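Local coordinates for DegV family protein (Streptococcus agalactiae, PDB 3LUP) that binds a long-chain fatty acid, held here as elaidic acid, and may take part in lipid transport or fatty acid metabolism, at residues G160-N165 and A276-I281; I234-A239 and L259-F264; S65-A70 and S97-N102. All blocks are in the same frame, centred on the assembly; numbering follows the deposited sequence.

Contact 1: G160-N165 and A276-I281; sequences GFIVVN and AVAFGI. With ELA (Elaidic acid), chain B.
Phe161 and Phe279 pair across two antiparallel strands as a hydrogen-bonded pair: Phe161 N reaches Phe279 O at 3.0 Å, and Phe279 N returns to Phe161 O. Val163 and Val277 form the next such pair, Val163 N meeting Val277 O at 2.7 Å in an almost straight bond. Between these pairs Ile162 and Ala278 form a non-hydrogen-bonded pair; beyond Phe161, Gly160 CA makes a C-H...O contact with Phe279 O.

The apolar contacts divide between the two faces of the sheet. On one, the phenylalanine rings lie side by side with planes 10° apart, but are so far slid that they barely overlap. Phe279 has CG between its backbone N and carbonyl carbon (chi1 72°), which brings one face of its ring over Phe161 CB, 3.3 Å from Phe279 CE1. Helix 210-224 packs on both rings. On the other face Ile162 CG2 meets Ala278 CB at 4.0 Å.

The methyl end of elaidic acid, C18, lies 3.4 Å from Phe279 O and 3.8 Å from Gly280 CA. Gly160 and Gly280, paired in central strands of the six-stranded mixed sheet, thus form part of the wall at the methyl end of the fatty acid pocket of this DegV-family protein.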
loop_
_atom_site.group_PDB
_atom_site.type_symbol
_atom_site.label_atom_id
_atom_site.label_comp_id
_atom_site.label_asym_id
_atom_site.label_seq_id
_atom_site.Cartn_x
_atom_site.Cartn_y
_atom_site.Cartn_z
ATOM N N GLY A 160 0.532 -9.316 0.772
ATOM C CA GLY A 160 -0.606 -8.634 0.185
ATOM C C GLY A 160 -1.174 -9.466 -0.942
ATOM O O GLY A 160 -0.515 -9.662 -1.960
ATOM N N PHE A 161 -2.393 -9.965 -0.752
ATOM C CA PHE A 161 -3.070 -10.799 -1.739
ATOM C C PHE A 161 -4.332 -10.108 -2.255
ATOM O O PHE A 161 -5.011 -9.430 -1.503
ATOM C CB PHE A 161 -3.393 -12.158 -1.124
ATOM C CG PHE A 161 -2.191 -13.072 -1.008
ATOM C CD1 PHE A 161 -2.065 -14.194 -1.842
ATOM C CD2 PHE A 161 -1.182 -12.812 -0.087
ATOM C CE1 PHE A 161 -0.954 -15.038 -1.761
ATOM C CE2 PHE A 161 -0.064 -13.665 0.008
ATOM C CZ PHE A 161 0.047 -14.779 -0.836
ATOM N N ILE A 162 -4.636 -10.289 -3.538
ATOM C CA ILE A 162 -5.692 -9.530 -4.211
ATOM C C ILE A 162 -6.500 -10.397 -5.152
ATOM O O ILE A 162 -5.966 -11.275 -5.815
ATOM C CB ILE A 162 -5.122 -8.368 -5.092
ATOM C CG1 ILE A 162 -3.857 -7.741 -4.478
ATOM C CG2 ILE A 162 -6.206 -7.315 -5.388
ATOM C CD1 ILE A 162 -2.890 -7.195 -5.535
ATOM N N VAL A 163 -7.792 -10.130 -5.221
ATOM C CA VAL A 163 -8.628 -10.713 -6.250
ATOM C C VAL A 163 -9.410 -9.572 -6.848
ATOM O O VAL A 163 -10.131 -8.868 -6.141
ATOM C CB VAL A 163 -9.582 -11.791 -5.709
ATOM C CG1 VAL A 163 -10.645 -12.156 -6.765
ATOM C CG2 VAL A 163 -8.791 -13.011 -5.273
ATOM N N VAL A 164 -9.239 -9.370 -8.146
ATOM C CA VAL A 164 -9.836 -8.220 -8.793
ATOM C C VAL A 164 -11.108 -8.612 -9.540
ATOM O O VAL A 164 -11.349 -9.799 -9.825
ATOM C CB VAL A 164 -8.823 -7.447 -9.697
ATOM C CG1 VAL A 164 -7.618 -7.026 -8.888
ATOM C CG2 VAL A 164 -8.409 -8.268 -10.912
ATOM N N ASN A 165 -11.926 -7.616 -9.845
ATOM C CA ASN A 165 -13.113 -7.890 -10.598
ATOM C C ASN A 165 -12.807 -7.978 -12.093
ATOM O O ASN A 165 -13.243 -8.911 -12.778
ATOM C CB ASN A 165 -14.192 -6.876 -10.297
ATOM C CG ASN A 165 -15.529 -7.348 -10.745
ATOM O OD1 ASN A 165 -16.254 -6.628 -11.434
ATOM N ND2 ASN A 165 -15.869 -8.591 -10.391
ATOM N N ALA A 276 -12.610 -4.639 -6.640
ATOM C CA ALA A 276 -11.457 -5.399 -6.141
ATOM C C ALA A 276 -11.563 -5.699 -4.641
ATOM O O ALA A 276 -12.167 -4.922 -3.897
ATOM C CB ALA A 276 -10.189 -4.676 -6.430
ATOM N N VAL A 277 -10.996 -6.837 -4.217
ATOM C CA VAL A 277 -10.860 -7.198 -2.790
ATOM C C VAL A 277 -9.457 -7.760 -2.553
ATOM O O VAL A 277 -8.886 -8.434 -3.421
ATOM C CB VAL A 277 -11.974 -8.193 -2.298
ATOM C CG1 VAL A 277 -11.651 -9.616 -2.687
ATOM C CG2 VAL A 277 -12.164 -8.116 -0.791
ATOM N N ALA A 278 -8.894 -7.454 -1.387
ATOM C CA ALA A 278 -7.518 -7.825 -1.060
ATOM C C ALA A 278 -7.396 -8.058 0.424
ATOM O O ALA A 278 -8.275 -7.675 1.193
ATOM C CB ALA A 278 -6.566 -6.732 -1.472
ATOM N N PHE A 279 -6.308 -8.690 0.839
ATOM C CA PHE A 279 -5.917 -8.583 2.232
ATOM C C PHE A 279 -4.452 -8.167 2.325
ATOM O O PHE A 279 -3.678 -8.353 1.379
ATOM C CB PHE A 279 -6.217 -9.862 3.041
ATOM C CG PHE A 279 -5.307 -11.023 2.732
ATOM C CD1 PHE A 279 -5.740 -12.056 1.904
ATOM C CD2 PHE A 279 -4.043 -11.094 3.281
ATOM C CE1 PHE A 279 -4.917 -13.142 1.611
ATOM C CE2 PHE A 279 -3.208 -12.167 3.002
ATOM C CZ PHE A 279 -3.646 -13.201 2.160
ATOM N N GLY A 280 -4.086 -7.590 3.466
ATOM C CA GLY A 280 -2.691 -7.339 3.784
ATOM C C GLY A 280 -2.464 -7.693 5.236
ATOM O O GLY A 280 -3.323 -7.392 6.085
ATOM N N ILE A 281 -1.329 -8.349 5.511
ATOM C CA ILE A 281 -0.909 -8.646 6.878
ATOM C C ILE A 281 0.406 -7.939 7.224
ATOM O O ILE A 281 1.260 -7.714 6.355
ATOM C CB ILE A 281 -0.799 -10.177 7.171
ATOM C CG1 ILE A 281 0.444 -10.784 6.501
ATOM C CG2 ILE A 281 -2.132 -10.916 6.839
ATOM C CD1 ILE A 281 0.674 -12.255 6.788
HETATM C CA ELA B . 3.612 5.737 -10.939
HETATM C C ELA B . 3.752 6.162 -12.404
HETATM O O ELA B . 2.840 5.981 -13.264
HETATM C C3 ELA B . 2.490 6.451 -10.190
HETATM C C4 ELA B . 2.597 6.222 -8.686
HETATM C C5 ELA B . 1.319 5.604 -8.085
HETATM C C6 ELA B . 1.317 4.074 -8.215
HETATM C C7 ELA B . -0.013 3.359 -8.008
HETATM C C8 ELA B . 0.163 1.853 -8.239
HETATM C C9 ELA B . -0.708 1.034 -7.296
HETATM C C10 ELA B . -0.923 -0.420 -7.489
HETATM C C11 ELA B . -2.170 -1.073 -6.928
HETATM C C12 ELA B . -1.868 -2.344 -6.145
HETATM C C13 ELA B . -2.108 -2.205 -4.651
HETATM C C14 ELA B . -2.540 -3.505 -3.989
HETATM C C15 ELA B . -2.856 -3.260 -2.506
HETATM C C16 ELA B . -2.987 -4.541 -1.679
HETATM C C17 ELA B . -1.918 -4.607 -0.594
HETATM C C18 ELA B . -2.439 -5.218 0.701
HETATM O OXT ELA B . 4.823 6.695 -12.777
#

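Contact 2: I234-A239 and L259-F264; sequences IIHSRA and LEIVSF
Ile235 has CG2 anti to its backbone N and CG1 beside that nitrogen (chi1 -41°), which sends the two branches to different partners: CG2 goes to the ring of Phe264 and CG1 to Val262. Phe264, with CG beside its own N (chi1 -67°), turns its ring back beneath this methyl. The strands are the two parallel partners of a beta-alpha-beta unit, joined through helix 240-252, and strand 259-263 is an edge strand of its sheet within this chain.

Ile235 CG2 stands 3.3 Å from the centroid of the Phe264 ring, close to the ring normal, a CH-pi contact over the face. At the edge of the same ring lies Ser237 N. Ile235 CG1 and Val262 CG2 run alongside each other 3.6 Å apart. Both Ile235 and Phe264 also touch elaidic acid, so this face of the sheet contributes to the wall of the lipid pocket.

Backbone hydrogen bonds of the parallel type tie the segments together, from Ile234 N to Glu260 O at 2.8 Å through to Phe264 N on His236 O at 3.0 Å.

On the other face, Ile234 CD1 packs against Leu259 CD1 at 4.0 Å, and Tyr247 of helix 240-252 touches both side chains. Further along, Ile261 CG2 sits at the edge of the His236 imidazole, 3.8 Å from His236 CD2, while Ser263 OG lies over one ring face. A water bonded to Ser263 OG also accepts from Arg238 N. The imidazole is tied to the turn before the helix: Ala239 N donates to His236 ND1 at 2.9 Å, from 25° out of the ring plane.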
loop_
_atom_site.group_PDB
_atom_site.type_symbol
_atom_site.label_atom_id
_atom_site.label_comp_id
_atom_site.label_asym_id
_atom_site.label_seq_id
_atom_site.Cartn_x
_atom_site.Cartn_y
_atom_site.Cartn_z
ATOM N N ILE A 234 -8.640 -6.429 5.613
ATOM C CA ILE A 234 -9.354 -6.695 4.374
ATOM C C ILE A 234 -9.624 -5.346 3.720
ATOM O O ILE A 234 -10.150 -4.424 4.352
ATOM C CB ILE A 234 -10.677 -7.412 4.602
ATOM C CG1 ILE A 234 -10.459 -8.696 5.395
ATOM C CG2 ILE A 234 -11.356 -7.707 3.258
ATOM C CD1 ILE A 234 -11.730 -9.217 6.045
ATOM N N ILE A 235 -9.244 -5.222 2.460
ATOM C CA ILE A 235 -9.287 -3.932 1.788
ATOM C C ILE A 235 -10.044 -4.108 0.479
ATOM O O ILE A 235 -9.846 -5.097 -0.208
ATOM C CB ILE A 235 -7.865 -3.393 1.522
ATOM C CG1 ILE A 235 -6.955 -3.660 2.729
ATOM C CG2 ILE A 235 -7.906 -1.906 1.183
ATOM C CD1 ILE A 235 -5.595 -4.208 2.361
ATOM N N HIS A 236 -10.919 -3.165 0.145
ATOM C CA HIS A 236 -11.725 -3.289 -1.050
ATOM C C HIS A 236 -11.965 -1.958 -1.739
ATOM O O HIS A 236 -11.948 -0.899 -1.097
ATOM C CB HIS A 236 -13.067 -3.939 -0.707
ATOM C CG HIS A 236 -13.942 -3.085 0.144
ATOM N ND1 HIS A 236 -14.942 -2.296 -0.379
ATOM C CD2 HIS A 236 -13.944 -2.863 1.478
ATOM C CE1 HIS A 236 -15.537 -1.639 0.600
ATOM N NE2 HIS A 236 -14.953 -1.969 1.738
ATOM N N SER A 237 -12.196 -2.013 -3.047
ATOM C CA SER A 237 -12.614 -0.832 -3.796
ATOM C C SER A 237 -14.098 -0.965 -4.158
ATOM O O SER A 237 -14.451 -1.431 -5.239
ATOM C CB SER A 237 -11.729 -0.614 -5.032
ATOM O OG SER A 237 -11.740 -1.754 -5.887
ATOM N N ARG A 238 -14.963 -0.560 -3.229
ATOM C CA ARG A 238 -16.427 -0.690 -3.385
ATOM C C ARG A 238 -16.849 -2.147 -3.645
ATOM O O ARG A 238 -17.556 -2.445 -4.608
ATOM C CB ARG A 238 -16.965 0.257 -4.474
ATOM C CG ARG A 238 -16.706 1.741 -4.218
ATOM C CD ARG A 238 -17.982 2.502 -3.983
ATOM N NE ARG A 238 -17.734 3.931 -3.777
ATOM C CZ ARG A 238 -18.173 4.906 -4.575
ATOM N NH1 ARG A 238 -18.887 4.626 -5.664
ATOM N NH2 ARG A 238 -17.887 6.172 -4.283
ATOM N N ALA A 239 -16.378 -3.043 -2.781
ATOM C CA ALA A 239 -16.690 -4.473 -2.838
ATOM C C ALA A 239 -17.038 -4.933 -1.425
ATOM O O ALA A 239 -16.550 -5.953 -0.939
ATOM C CB ALA A 239 -15.512 -5.272 -3.410
ATOM N N LEU A 259 -8.634 -8.131 12.854
ATOM C CA LEU A 259 -9.227 -8.093 11.524
ATOM C C LEU A 259 -10.060 -6.821 11.354
ATOM O O LEU A 259 -10.992 -6.564 12.126
ATOM C CB LEU A 259 -10.078 -9.342 11.321
ATOM C CG LEU A 259 -10.486 -9.827 9.945
ATOM C CD1 LEU A 259 -9.277 -10.051 9.061
ATOM C CD2 LEU A 259 -11.249 -11.115 10.121
ATOM N N GLU A 260 -9.699 -6.028 10.354
ATOM C CA GLU A 260 -10.317 -4.739 10.111
ATOM C C GLU A 260 -10.668 -4.643 8.637
ATOM O O GLU A 260 -9.923 -5.145 7.792
ATOM C CB GLU A 260 -9.344 -3.619 10.498
ATOM C CG GLU A 260 -10.004 -2.241 10.692
ATOM C CD GLU A 260 -9.006 -1.086 10.959
ATOM O OE1 GLU A 260 -7.787 -1.233 10.647
ATOM O OE2 GLU A 260 -9.468 -0.023 11.468
ATOM N N ILE A 261 -11.803 -4.019 8.330
ATOM C CA ILE A 261 -12.170 -3.737 6.934
ATOM C C ILE A 261 -11.935 -2.256 6.601
ATOM O O ILE A 261 -12.413 -1.350 7.301
ATOM C CB ILE A 261 -13.626 -4.164 6.571
ATOM C CG1 ILE A 261 -13.841 -5.670 6.821
ATOM C CG2 ILE A 261 -13.925 -3.834 5.110
ATOM C CD1 ILE A 261 -15.303 -6.146 6.858
ATOM N N VAL A 262 -11.173 -2.023 5.537
ATOM C CA VAL A 262 -10.809 -0.675 5.121
ATOM C C VAL A 262 -10.899 -0.575 3.609
ATOM O O VAL A 262 -10.816 -1.591 2.905
ATOM C CB VAL A 262 -9.374 -0.283 5.573
ATOM C CG1 VAL A 262 -9.279 -0.252 7.080
ATOM C CG2 VAL A 262 -8.304 -1.213 4.975
ATOM N N SER A 263 -11.061 0.654 3.124
ATOM C CA SER A 263 -11.159 0.926 1.699
ATOM C C SER A 263 -9.860 1.341 1.018
ATOM O O SER A 263 -8.927 1.826 1.676
ATOM C CB SER A 263 -12.203 1.996 1.463
ATOM O OG SER A 263 -13.462 1.377 1.515
ATOM N N PHE A 264 -9.823 1.135 -0.304
ATOM C CA PHE A 264 -8.809 1.733 -1.159
ATOM C C PHE A 264 -9.242 3.162 -1.505
ATOM O O PHE A 264 -10.427 3.505 -1.388
ATOM C CB PHE A 264 -8.624 0.925 -2.454
ATOM C CG PHE A 264 -8.034 -0.464 -2.257
ATOM C CD1 PHE A 264 -6.713 -0.635 -1.815
ATOM C CD2 PHE A 264 -8.783 -1.600 -2.562
ATOM C CE1 PHE A 264 -6.157 -1.935 -1.658
ATOM C CE2 PHE A 264 -8.252 -2.883 -2.393
ATOM C CZ PHE A 264 -6.934 -3.052 -1.946
HETATM O O HOH W 1 -14.696 1.085 -0.862
#

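Contact 3: S65-A70 and S97-N102; sequences SQPSLA and SGFWQN. With ELA (Elaidic acid), chain B.
Pro67 lies over one face of the Phe99 ring, Pro67 CG standing 3.5 Å from the ring centroid and almost on the ring normal, a CH-pi contact. Phe99 swings CG away from its backbone N (chi1 -175°), reaching from the first turn of its helix toward the loop, and Leu69 CD2 adds a looser apolar contact 4.1 Å from Phe99 CE2. Phe91 meets the same ring edge-to-face, and Leu29 of strand 26-29 touches both Pro67 and Phe99.

Two helix starts come together here, with Ser68 and Gly98 as their N-cap residues, and the loops leading into them line the carboxylate end of the fatty acid pocket. Ser97 OG is 3.2 Å from ELA C4, and the backbone of Ser65 comes against ELA C3. Arg175, from elsewhere in the chain, hydrogen-bonds to the lipid.

Polar contact between the segments runs through Gln66, whose extended chain passes Ser97 and the CB of Phe99. Gln66 OE1 accepts from Asn102 ND2 at 3.0 Å, in a bent bond (140° at the hydrogen). The two amide planes are only 11° apart, although the side chains cross at about a right angle. Gln66 NE2 is near the lipid carboxylate, 3.6 Å from ELA OXT, too far to be counted as a hydrogen bond.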
loop_
_atom_site.group_PDB
_atom_site.type_symbol
_atom_site.label_atom_id
_atom_site.label_comp_id
_atom_site.label_asym_id
_atom_site.label_seq_id
_atom_site.Cartn_x
_atom_site.Cartn_y
_atom_site.Cartn_z
ATOM N N SER A 65 0.598 9.357 -11.097
ATOM C CA SER A 65 1.983 9.764 -11.243
ATOM C C SER A 65 2.627 9.715 -9.882
ATOM O O SER A 65 1.933 9.768 -8.870
ATOM C CB SER A 65 2.082 11.168 -11.822
ATOM O OG SER A 65 1.501 12.075 -10.913
ATOM N N GLN A 66 3.954 9.593 -9.873
ATOM C CA GLN A 66 4.751 9.573 -8.655
ATOM C C GLN A 66 4.509 10.853 -7.869
ATOM O O GLN A 66 4.204 11.888 -8.466
ATOM C CB GLN A 66 6.234 9.463 -9.011
ATOM C CG GLN A 66 6.632 8.126 -9.608
ATOM C CD GLN A 66 7.995 8.149 -10.273
ATOM O OE1 GLN A 66 8.983 8.651 -9.713
ATOM N NE2 GLN A 66 8.061 7.593 -11.473
ATOM N N PRO A 67 4.612 10.793 -6.528
ATOM C CA PRO A 67 4.602 12.058 -5.785
ATOM C C PRO A 67 5.758 12.947 -6.242
ATOM O O PRO A 67 6.694 12.459 -6.873
ATOM C CB PRO A 67 4.778 11.633 -4.318
ATOM C CG PRO A 67 4.894 10.162 -4.315
ATOM C CD PRO A 67 4.463 9.629 -5.644
ATOM N N SER A 68 5.670 14.241 -5.956
ATOM C CA SER A 68 6.680 15.210 -6.399
ATOM C C SER A 68 8.064 15.023 -5.721
ATOM O O SER A 68 8.179 15.041 -4.487
ATOM C CB SER A 68 6.140 16.632 -6.194
ATOM O OG SER A 68 7.140 17.613 -6.405
ATOM N N LEU A 69 9.105 14.835 -6.532
ATOM C CA LEU A 69 10.473 14.823 -6.023
ATOM C C LEU A 69 10.782 16.158 -5.365
ATOM O O LEU A 69 11.430 16.207 -4.322
ATOM C CB LEU A 69 11.487 14.580 -7.142
ATOM C CG LEU A 69 11.524 13.220 -7.844
ATOM C CD1 LEU A 69 12.476 13.263 -9.033
ATOM C CD2 LEU A 69 11.892 12.101 -6.872
ATOM N N ALA A 70 10.306 17.237 -5.983
ATOM C CA ALA A 70 10.520 18.588 -5.482
ATOM C C ALA A 70 9.862 18.792 -4.119
ATOM O O ALA A 70 10.417 19.478 -3.265
ATOM C CB ALA A 70 10.020 19.616 -6.485
ATOM N N SER A 97 5.938 1.301 -8.944
ATOM C CA SER A 97 6.184 2.732 -9.098
ATOM C C SER A 97 7.677 2.939 -8.963
ATOM O O SER A 97 8.301 2.379 -8.053
ATOM C CB SER A 97 5.479 3.530 -7.999
ATOM O OG SER A 97 5.438 4.895 -8.330
ATOM N N GLY A 98 8.247 3.749 -9.857
ATOM C CA GLY A 98 9.673 4.039 -9.826
ATOM C C GLY A 98 10.028 5.167 -8.888
ATOM O O GLY A 98 11.124 5.718 -8.957
ATOM N N PHE A 99 9.104 5.514 -8.001
ATOM C CA PHE A 99 9.319 6.589 -7.046
ATOM C C PHE A 99 10.436 6.261 -6.067
ATOM O O PHE A 99 11.319 7.087 -5.827
ATOM C CB PHE A 99 8.030 6.899 -6.291
ATOM C CG PHE A 99 8.147 8.068 -5.374
ATOM C CD1 PHE A 99 7.961 7.915 -4.016
ATOM C CD2 PHE A 99 8.460 9.321 -5.868
ATOM C CE1 PHE A 99 8.072 9.012 -3.153
ATOM C CE2 PHE A 99 8.582 10.417 -5.020
ATOM C CZ PHE A 99 8.393 10.267 -3.654
ATOM N N TRP A 100 10.392 5.053 -5.511
ATOM C CA TRP A 100 11.443 4.565 -4.627
ATOM C C TRP A 100 12.846 4.693 -5.245
ATOM O O TRP A 100 13.757 5.259 -4.636
ATOM C CB TRP A 100 11.173 3.128 -4.215
ATOM C CG TRP A 100 12.194 2.651 -3.265
ATOM C CD1 TRP A 100 12.181 2.795 -1.907
ATOM C CD2 TRP A 100 13.412 1.970 -3.588
ATOM N NE1 TRP A 100 13.316 2.244 -1.366
ATOM C CE2 TRP A 100 14.085 1.725 -2.374
ATOM C CE3 TRP A 100 13.997 1.532 -4.790
ATOM C CZ2 TRP A 100 15.324 1.069 -2.322
ATOM C CZ3 TRP A 100 15.232 0.875 -4.740
ATOM C CH2 TRP A 100 15.879 0.656 -3.516
ATOM N N GLN A 101 13.023 4.176 -6.457
ATOM C CA GLN A 101 14.303 4.299 -7.133
ATOM C C GLN A 101 14.656 5.748 -7.433
ATOM O O GLN A 101 15.838 6.137 -7.375
ATOM C CB GLN A 101 14.323 3.486 -8.411
ATOM C CG GLN A 101 15.737 3.125 -8.811
ATOM C CD GLN A 101 15.828 1.824 -9.598
ATOM O OE1 GLN A 101 16.423 1.799 -10.678
ATOM N NE2 GLN A 101 15.253 0.735 -9.056
ATOM N N ASN A 102 13.632 6.538 -7.749
ATOM C CA ASN A 102 13.831 7.931 -8.129
ATOM C C ASN A 102 14.216 8.862 -6.985
ATOM O O ASN A 102 14.874 9.872 -7.212
ATOM C CB ASN A 102 12.620 8.471 -8.892
ATOM C CG ASN A 102 12.645 8.087 -10.355
ATOM O OD1 ASN A 102 13.669 8.212 -11.013
ATOM N ND2 ASN A 102 11.523 7.612 -10.870
HETATM C CA ELA B . 3.612 5.737 -10.939
HETATM C C ELA B . 3.752 6.162 -12.404
HETATM O O ELA B . 2.840 5.981 -13.264
HETATM C C3 ELA B . 2.490 6.451 -10.190
HETATM C C4 ELA B . 2.597 6.222 -8.686
HETATM C C5 ELA B . 1.319 5.604 -8.085
HETATM C C6 ELA B . 1.317 4.074 -8.215
HETATM C C7 ELA B . -0.013 3.359 -8.008
HETATM C C8 ELA B . 0.163 1.853 -8.239
HETATM C C9 ELA B . -0.708 1.034 -7.296
HETATM C C10 ELA B . -0.923 -0.420 -7.489
HETATM C C11 ELA B . -2.170 -1.073 -6.928
HETATM C C12 ELA B . -1.868 -2.344 -6.145
HETATM C C13 ELA B . -2.108 -2.205 -4.651
HETATM C C14 ELA B . -2.540 -3.505 -3.989
HETATM C C15 ELA B . -2.856 -3.260 -2.506
HETATM C C16 ELA B . -2.987 -4.541 -1.679
HETATM C C17 ELA B . -1.918 -4.607 -0.594
HETATM C C18 ELA B . -2.439 -5.218 0.701
HETATM O OXT ELA B . 4.823 6.695 -12.777
#

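How the contacts relate
Contacts 1 and 2 are buried neighbours in one mixed sheet: strands 277-283 and 230-236 adjoin, Ala278 N probably bonding to Ile235 O, and contact 2 is nested along the chain within the loop that contact 1 closes. Contact 1 is antiparallel in the middle of the sheet, contact 2 parallel at its edge, where some residues are partly exposed. Contact 3, partly buried, lies across the chain's centre, about 24 Å from contact 1 between centres, and joins loops and helix starts without strand pairing. All three border the same lipid, contacts 1 and 2 with apolar and backbone atoms of the sheet region, contact 3 with polar side chains and backbone toward the carboxylate end.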